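Local structure of high affinity transport system protein p37 (Mycoplasma hyorhinis, 3EKI) at residues K77-K82 with V361-N366; L83-D88 with F93-F98; F154-D159 with V205-V210. The protein binds thiamine diphosphate outside the cell membrane as the lipoprotein component of a high-affinity transport system. All blocks are in the same frame, centred on the assembly; numbering follows the deposited sequence.

Overall arrangement
From the N terminus, helix 64-85 comes first, and contacts 1 and 2 both draw on its C-terminal half. Contact 2 closes a short loop almost at once, where the chain leaves this helix at 83-88 and returns as 93-98 into strand 97-103. Contact 3 follows in series, joining the loop after strand 141-152 to 205-210, about 36 Å from contact 2 between centres. Contact 1 closes last: helix 354-369 comes back onto helix 64-85, so the other two loops lie within its span. Contacts 1 and 2 touch, Phe80 meeting Phe98 and Val96, whereas contact 3 stands apart, nearer the thiamine diphosphate.

Contact 1: K77-K82 with V361-N366; sequences KKEFNK and VQTFIN
Two helices of the periplasmic-binding-protein-like fold cross here, helix 64-85 at Glu79 and Phe80 and helix 354-369 at Thr363 and Asn366. The axes of the segments 77-82 and 361-366 approach to 9.2 Å, and their N-to-C directions make an angle of 124°. The crossing is tightest where a small residue faces a large one: Phe80 CA and Thr363 CA are 5.6 Å apart. Thr363 slots its two branches against different parts of the opposing helix. Thr363 CG2 lies 3.9 Å from Glu79 CG, the two side chains running past each other in opposite directions, while Thr363 OG1 comes within 3.3 Å of Phe80 CA. That hydroxyl sits beside its own backbone N and is hydrogen-bonded to Leu359 O, one turn back, so its polar need is met inside its helix even as it packs against the neighbour. It also lies at the edge of the Phe80 ring, near the ring plane. The Phe80 ring lies alongside the partner helix, on Leu359 and Ile360, and meets Phe98 edge-to-face; this joins the helix pair to strand 97-103. On the more exposed flank the contact turns polar. Glu79 has CG anti to its backbone N (chi1 177°) and then bends at its second torsion, which swings the carboxylate across the side chain of Asn366 at about a right angle. Lys82 NZ lies nearby as a long salt-bridge partner of the same carboxylate. The amide of Asn366 is held at its oxygen, OD1 accepting from Gln362 NE2 at 2.9 Å, which helps to fix which way round the amide sits. From the opposite end, Asn366 ND2 donates a nearly straight bond to Glu79 OE2, 3.1 Å long, on the anti side but 32° out of the carboxylate plane.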
# COMPACT_ATOMS: atom_id res chain seq x y z
N LYS A 77 25.22 -0.74 -3.71
CA LYS A 77 26.36 -0.56 -4.63
C LYS A 77 27.31 -1.74 -4.61
O LYS A 77 27.80 -2.20 -5.65
CB LYS A 77 27.07 0.73 -4.24
CG LYS A 77 28.33 1.06 -4.99
CD LYS A 77 28.96 2.39 -4.55
CE LYS A 77 29.62 2.26 -3.19
NZ LYS A 77 30.37 3.48 -2.80
N LYS A 78 27.60 -2.26 -3.41
CA LYS A 78 28.53 -3.39 -3.37
C LYS A 78 28.00 -4.65 -4.02
O LYS A 78 28.68 -5.36 -4.76
CB LYS A 78 28.93 -3.68 -1.91
CG LYS A 78 29.61 -2.57 -1.17
CD LYS A 78 30.83 -2.01 -1.88
CE LYS A 78 31.98 -3.01 -1.82
NZ LYS A 78 33.23 -2.44 -2.43
N GLU A 79 26.74 -5.04 -3.79
CA GLU A 79 26.16 -6.21 -4.41
C GLU A 79 25.98 -6.03 -5.91
O GLU A 79 26.28 -6.95 -6.66
CB GLU A 79 24.82 -6.55 -3.75
CG GLU A 79 24.05 -7.71 -4.34
CD GLU A 79 24.73 -9.07 -4.24
OE1 GLU A 79 25.56 -9.22 -3.32
OE2 GLU A 79 24.46 -9.99 -5.03
N PHE A 80 25.51 -4.84 -6.29
CA PHE A 80 25.32 -4.57 -7.71
C PHE A 80 26.65 -4.80 -8.44
O PHE A 80 26.64 -5.40 -9.50
CB PHE A 80 24.77 -3.18 -8.00
CG PHE A 80 24.74 -2.80 -9.47
CD1 PHE A 80 25.82 -2.19 -10.12
CD2 PHE A 80 23.62 -3.07 -10.23
CE1 PHE A 80 25.80 -1.91 -11.46
CE2 PHE A 80 23.55 -2.74 -11.57
CZ PHE A 80 24.64 -2.15 -12.15
N ASN A 81 27.69 -4.14 -7.93
CA ASN A 81 28.91 -4.18 -8.77
C ASN A 81 29.54 -5.55 -8.74
O ASN A 81 30.21 -5.98 -9.69
CB ASN A 81 29.88 -3.06 -8.37
CG ASN A 81 29.42 -1.73 -8.90
OD1 ASN A 81 29.31 -1.46 -10.09
ND2 ASN A 81 29.07 -0.81 -8.00
N LYS A 82 29.32 -6.29 -7.64
CA LYS A 82 29.78 -7.69 -7.64
C LYS A 82 29.12 -8.49 -8.73
O LYS A 82 29.75 -9.22 -9.48
CB LYS A 82 29.52 -8.28 -6.25
CG LYS A 82 29.98 -9.72 -6.10
CD LYS A 82 29.12 -10.46 -5.08
CE LYS A 82 28.87 -11.91 -5.47
NZ LYS A 82 27.41 -12.20 -5.62
N VAL A 361 17.39 -5.06 -10.50
CA VAL A 361 16.32 -5.93 -9.95
C VAL A 361 16.90 -7.05 -9.12
O VAL A 361 16.49 -7.32 -7.99
CB VAL A 361 15.41 -6.46 -11.08
CG1 VAL A 361 14.49 -7.57 -10.58
CG2 VAL A 361 14.59 -5.33 -11.70
N GLN A 362 17.92 -7.77 -9.63
CA GLN A 362 18.50 -8.89 -8.92
C GLN A 362 19.19 -8.44 -7.64
O GLN A 362 19.21 -9.20 -6.66
CB GLN A 362 19.51 -9.61 -9.82
CG GLN A 362 19.89 -10.99 -9.29
CD GLN A 362 18.68 -11.91 -9.21
OE1 GLN A 362 18.00 -12.04 -10.22
NE2 GLN A 362 18.47 -12.49 -8.05
N THR A 363 19.71 -7.21 -7.67
CA THR A 363 20.33 -6.69 -6.45
C THR A 363 19.28 -6.50 -5.34
O THR A 363 19.57 -6.85 -4.18
CB THR A 363 21.10 -5.39 -6.73
OG1 THR A 363 22.19 -5.71 -7.62
CG2 THR A 363 21.71 -4.83 -5.46
N PHE A 364 18.10 -6.01 -5.67
CA PHE A 364 17.02 -5.91 -4.67
C PHE A 364 16.74 -7.30 -4.09
O PHE A 364 16.68 -7.47 -2.87
CB PHE A 364 15.74 -5.29 -5.23
CG PHE A 364 15.69 -3.79 -5.20
CD1 PHE A 364 15.43 -3.08 -4.04
CD2 PHE A 364 15.91 -3.05 -6.35
CE1 PHE A 364 15.37 -1.70 -4.05
CE2 PHE A 364 15.87 -1.68 -6.37
CZ PHE A 364 15.61 -0.99 -5.21
N ILE A 365 16.57 -8.28 -4.96
CA ILE A 365 16.24 -9.65 -4.60
C ILE A 365 17.29 -10.23 -3.67
O ILE A 365 17.01 -10.82 -2.61
CB ILE A 365 16.03 -10.50 -5.86
CG1 ILE A 365 14.80 -10.07 -6.66
CG2 ILE A 365 15.96 -11.97 -5.51
CD1 ILE A 365 14.66 -10.65 -8.05
N ASN A 366 18.55 -10.07 -4.09
CA ASN A 366 19.64 -10.65 -3.30
C ASN A 366 19.83 -9.94 -1.98
O ASN A 366 20.19 -10.60 -0.99
CB ASN A 366 20.95 -10.67 -4.12
CG ASN A 366 20.92 -11.58 -5.31
OD1 ASN A 366 20.00 -12.34 -5.61
ND2 ASN A 366 22.01 -11.57 -6.08

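Contact 2: L83-D88 with F93-F98; sequences LKNAND and FDDVDF
Lys84 and Asn85, in the last turn of helix 64-85, reach across to Phe93 and Asp95 and tie together the helix-loop-strand connection that leads into strand 97-103. The hydrogen bonds centre on the ammonium group. Lys84 NZ donates to Phe93 O at 2.7 Å, approaching from above the carbonyl plane, and to the neighbouring Asn85 OD1 at 2.8 Å. The aliphatic chain runs out extended from CG anti to the backbone N and turns only at its last torsion (chi4 -82°), which carries NZ to the carbonyl and the amide together. Asp94 O, close to Lys84 CE, is itself bonded to Trp42 NE1.

Charge adds a looser link: Lys84 NZ makes a salt bridge of 3.4 Å with Asp95 OD1, weak as a hydrogen bond. A water donates to Asp95 OD1 at 2.9 Å and accepts weakly from Lys84 NZ, so it bridges the ion pair.

Nonpolar contact is slight across the connection, with Lys84 CE 4.1 Å from Phe93 CB; the Phe93 ring stacks on Trp42.

The amide of Asn85 works with both ends, its oxygen toward the lysine and its nitrogen toward the aspartate. Amide and carboxylate are turned 54° apart, and Asn85 ND2 donates a nearly straight hydrogen bond to Asp95 OD1 at 3.0 Å, on the syn side and 31° out of the carboxylate plane.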
# COMPACT_ATOMS: atom_id res chain seq x y z
N LEU A 83 27.79 -8.38 -8.85
CA LEU A 83 27.07 -9.08 -9.90
C LEU A 83 27.50 -8.66 -11.29
O LEU A 83 27.69 -9.47 -12.19
CB LEU A 83 25.56 -8.78 -9.78
CG LEU A 83 24.81 -9.36 -8.60
CD1 LEU A 83 23.33 -9.06 -8.81
CD2 LEU A 83 25.04 -10.85 -8.47
N LYS A 84 27.63 -7.34 -11.41
CA LYS A 84 28.04 -6.73 -12.66
C LYS A 84 29.38 -7.28 -13.13
O LYS A 84 29.54 -7.65 -14.29
CB LYS A 84 28.16 -5.22 -12.51
CG LYS A 84 28.69 -4.50 -13.75
CD LYS A 84 29.41 -3.25 -13.30
CE LYS A 84 30.17 -2.55 -14.38
NZ LYS A 84 31.48 -3.18 -14.60
N ASN A 85 30.33 -7.31 -12.20
CA ASN A 85 31.70 -7.67 -12.59
C ASN A 85 31.97 -9.16 -12.65
O ASN A 85 33.00 -9.57 -13.18
CB ASN A 85 32.67 -6.97 -11.61
CG ASN A 85 32.73 -5.48 -11.96
OD1 ASN A 85 32.80 -5.13 -13.14
ND2 ASN A 85 32.68 -4.62 -10.95
N ALA A 86 31.05 -9.99 -12.16
CA ALA A 86 31.16 -11.43 -12.24
C ALA A 86 30.69 -12.00 -13.57
O ALA A 86 30.77 -13.21 -13.74
CB ALA A 86 30.34 -12.05 -11.12
N ASN A 87 30.20 -11.17 -14.48
CA ASN A 87 29.54 -11.57 -15.72
C ASN A 87 30.16 -10.87 -16.92
O ASN A 87 30.22 -9.66 -16.93
CB ASN A 87 28.04 -11.22 -15.59
CG ASN A 87 27.42 -12.24 -14.64
OD1 ASN A 87 27.45 -13.40 -15.04
ND2 ASN A 87 26.93 -11.88 -13.47
N ASP A 88 30.61 -11.62 -17.92
CA ASP A 88 31.23 -11.07 -19.11
C ASP A 88 30.39 -10.04 -19.82
O ASP A 88 30.84 -9.03 -20.37
CB ASP A 88 31.53 -12.24 -20.07
CG ASP A 88 32.76 -13.04 -19.69
OD1 ASP A 88 33.36 -12.76 -18.64
OD2 ASP A 88 33.12 -13.96 -20.46
N PHE A 93 31.60 -2.54 -18.48
CA PHE A 93 31.00 -1.21 -18.34
C PHE A 93 31.59 -0.50 -17.12
O PHE A 93 32.24 -1.20 -16.32
CB PHE A 93 29.48 -1.29 -18.18
CG PHE A 93 28.66 -1.76 -19.37
CD1 PHE A 93 28.41 -0.91 -20.43
CD2 PHE A 93 28.14 -3.04 -19.44
CE1 PHE A 93 27.67 -1.30 -21.53
CE2 PHE A 93 27.39 -3.42 -20.54
CZ PHE A 93 27.13 -2.56 -21.59
N ASP A 94 31.35 0.79 -16.96
CA ASP A 94 31.77 1.49 -15.77
C ASP A 94 31.01 0.94 -14.55
O ASP A 94 29.82 0.59 -14.60
CB ASP A 94 31.57 2.99 -15.85
CG ASP A 94 32.41 3.71 -16.88
OD1 ASP A 94 33.48 3.21 -17.29
OD2 ASP A 94 31.98 4.82 -17.27
N ASP A 95 31.76 0.86 -13.45
CA ASP A 95 31.12 0.59 -12.17
C ASP A 95 30.11 1.68 -11.86
O ASP A 95 30.26 2.82 -12.28
CB ASP A 95 32.16 0.49 -11.06
CG ASP A 95 32.90 -0.82 -11.02
OD1 ASP A 95 32.63 -1.78 -11.76
OD2 ASP A 95 33.84 -0.94 -10.20
N VAL A 96 29.08 1.35 -11.07
CA VAL A 96 27.96 2.23 -10.83
C VAL A 96 27.90 2.70 -9.38
O VAL A 96 28.08 1.90 -8.46
CB VAL A 96 26.65 1.49 -11.18
CG1 VAL A 96 25.46 2.40 -10.98
CG2 VAL A 96 26.74 1.04 -12.64
N ASP A 97 27.64 3.99 -9.22
CA ASP A 97 27.36 4.63 -7.94
C ASP A 97 25.85 4.76 -7.74
O ASP A 97 25.11 5.00 -8.70
CB ASP A 97 27.94 6.03 -7.86
CG ASP A 97 27.76 6.65 -6.48
OD1 ASP A 97 27.91 5.89 -5.51
OD2 ASP A 97 27.46 7.85 -6.38
N PHE A 98 25.37 4.61 -6.51
CA PHE A 98 23.94 4.73 -6.23
C PHE A 98 23.65 5.84 -5.22
O PHE A 98 24.35 5.93 -4.20
CB PHE A 98 23.40 3.41 -5.70
CG PHE A 98 23.40 2.33 -6.78
CD1 PHE A 98 24.53 1.58 -7.02
CD2 PHE A 98 22.24 2.09 -7.53
CE1 PHE A 98 24.54 0.60 -8.00
CE2 PHE A 98 22.24 1.11 -8.49
CZ PHE A 98 23.37 0.35 -8.71
O HOH W 1 34.56 -2.37 -13.83

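Contact 3: F154-D159 with V205-V210; sequences FDKEKD and VYDPTV
Lys156 starts with CG beside its backbone N (chi1 -49°) and stays extended beyond it, while Asp207 holds CG anti to the backbone N (chi1 -177°); these torsions bring the two together, and the side chains cross at about a right angle and meet in a salt bridge. It joins the loop after strand 141-152 to the type I beta turn from Asp207 to Val210, at the corner between strands 206-207 and 211-212 of the antiparallel sheet. Lys156 NZ is 2.6 Å from Asp207 OD2, donating from the anti side and 30° out of the carboxylate plane.

The carboxylate is shared between two tasks, for its other oxygen closes an Asx turn. Deeper in, Phe154 CE1 lies a loose 4.4 Å from Val205 O, the Phe154 ring packing on Ile178 and Ile181 of helix 170-184, and Val205 pairs through its backbone with Val153. Val210 CG1 lies 4.2 Å from Lys156 O. Ser151 OG bonds to Asp207 O, fastening the turn to the neighbouring strand. Asp207 OD1 takes two donors from the same face of its plane, Thr209 N at 3.0 Å and Thr209 OG1 at 2.8 Å.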
# COMPACT_ATOMS: atom_id res chain seq x y z
N PHE A 154 -4.25 -12.95 9.06
CA PHE A 154 -5.66 -13.05 8.66
C PHE A 154 -5.88 -12.96 7.15
O PHE A 154 -7.03 -12.96 6.66
CB PHE A 154 -6.44 -11.97 9.42
CG PHE A 154 -5.90 -10.56 9.30
CD1 PHE A 154 -5.17 -9.97 10.31
CD2 PHE A 154 -6.10 -9.80 8.14
CE1 PHE A 154 -4.62 -8.71 10.24
CE2 PHE A 154 -5.56 -8.53 8.06
CZ PHE A 154 -4.85 -7.97 9.09
N ASP A 155 -4.86 -12.88 6.30
CA ASP A 155 -5.06 -12.74 4.84
C ASP A 155 -3.85 -13.28 4.08
O ASP A 155 -3.09 -12.54 3.45
CB ASP A 155 -5.31 -11.28 4.50
CG ASP A 155 -5.65 -10.93 3.08
OD1 ASP A 155 -6.04 -11.82 2.29
OD2 ASP A 155 -5.54 -9.73 2.73
N LYS A 156 -3.68 -14.60 4.12
CA LYS A 156 -2.51 -15.24 3.49
C LYS A 156 -2.76 -15.77 2.07
O LYS A 156 -1.85 -16.26 1.41
CB LYS A 156 -1.98 -16.36 4.38
CG LYS A 156 -1.77 -15.95 5.83
CD LYS A 156 -1.08 -17.06 6.62
CE LYS A 156 -1.19 -16.81 8.12
NZ LYS A 156 -0.04 -17.41 8.86
N GLU A 157 -4.01 -15.68 1.62
CA GLU A 157 -4.42 -16.15 0.31
C GLU A 157 -4.96 -15.02 -0.57
O GLU A 157 -5.96 -14.34 -0.31
CB GLU A 157 -5.48 -17.24 0.47
CG GLU A 157 -4.96 -18.65 0.39
CD GLU A 157 -5.95 -19.70 0.87
OE1 GLU A 157 -7.12 -19.40 1.19
OE2 GLU A 157 -5.55 -20.88 0.95
N LYS A 158 -4.23 -14.84 -1.68
CA LYS A 158 -4.59 -13.74 -2.56
C LYS A 158 -5.98 -13.85 -3.15
O LYS A 158 -6.75 -12.88 -3.17
CB LYS A 158 -3.59 -13.65 -3.73
CG LYS A 158 -3.92 -12.46 -4.61
CD LYS A 158 -2.99 -12.23 -5.78
CE LYS A 158 -3.61 -11.28 -6.78
NZ LYS A 158 -4.93 -11.74 -7.32
N ASP A 159 -6.28 -15.04 -3.69
CA ASP A 159 -7.43 -15.09 -4.60
C ASP A 159 -8.74 -15.30 -3.86
O ASP A 159 -9.42 -16.33 -3.92
CB ASP A 159 -7.16 -16.13 -5.69
CG ASP A 159 -6.31 -15.62 -6.83
OD1 ASP A 159 -5.90 -14.44 -6.89
OD2 ASP A 159 -6.01 -16.40 -7.76
N VAL A 205 1.04 -9.61 14.16
CA VAL A 205 -0.11 -9.73 13.25
C VAL A 205 0.28 -10.21 11.86
O VAL A 205 -0.52 -10.28 10.93
CB VAL A 205 -0.90 -8.42 13.16
CG1 VAL A 205 -1.61 -8.14 14.48
CG2 VAL A 205 -0.02 -7.26 12.76
N TYR A 206 1.55 -10.59 11.68
CA TYR A 206 2.07 -11.06 10.42
C TYR A 206 2.61 -12.49 10.44
O TYR A 206 3.03 -12.99 11.49
CB TYR A 206 3.25 -10.18 10.00
CG TYR A 206 2.96 -8.74 9.77
CD1 TYR A 206 2.93 -7.80 10.78
CD2 TYR A 206 2.73 -8.30 8.45
CE1 TYR A 206 2.66 -6.46 10.51
CE2 TYR A 206 2.46 -6.98 8.18
CZ TYR A 206 2.43 -6.06 9.21
OH TYR A 206 2.17 -4.75 8.94
N ASP A 207 2.62 -13.09 9.27
CA ASP A 207 3.27 -14.36 9.02
C ASP A 207 4.40 -14.14 8.01
O ASP A 207 4.17 -14.26 6.80
CB ASP A 207 2.34 -15.45 8.52
CG ASP A 207 3.06 -16.78 8.34
OD1 ASP A 207 4.28 -16.86 8.61
OD2 ASP A 207 2.41 -17.76 7.93
N PRO A 208 5.60 -13.86 8.50
CA PRO A 208 6.71 -13.56 7.57
C PRO A 208 7.09 -14.72 6.67
O PRO A 208 7.82 -14.52 5.68
CB PRO A 208 7.88 -13.25 8.52
CG PRO A 208 7.54 -13.95 9.80
CD PRO A 208 6.05 -13.81 9.90
N THR A 209 6.64 -15.94 6.97
CA THR A 209 7.11 -17.06 6.15
C THR A 209 6.33 -17.13 4.85
O THR A 209 6.65 -17.90 3.96
CB THR A 209 7.03 -18.40 6.89
OG1 THR A 209 5.66 -18.75 7.16
CG2 THR A 209 7.71 -18.31 8.25
N VAL A 210 5.27 -16.32 4.77
CA VAL A 210 4.49 -16.25 3.56
C VAL A 210 4.50 -14.83 3.01
O VAL A 210 4.01 -13.91 3.67
CB VAL A 210 3.03 -16.70 3.76
CG1 VAL A 210 2.23 -16.49 2.47
CG2 VAL A 210 2.98 -18.16 4.17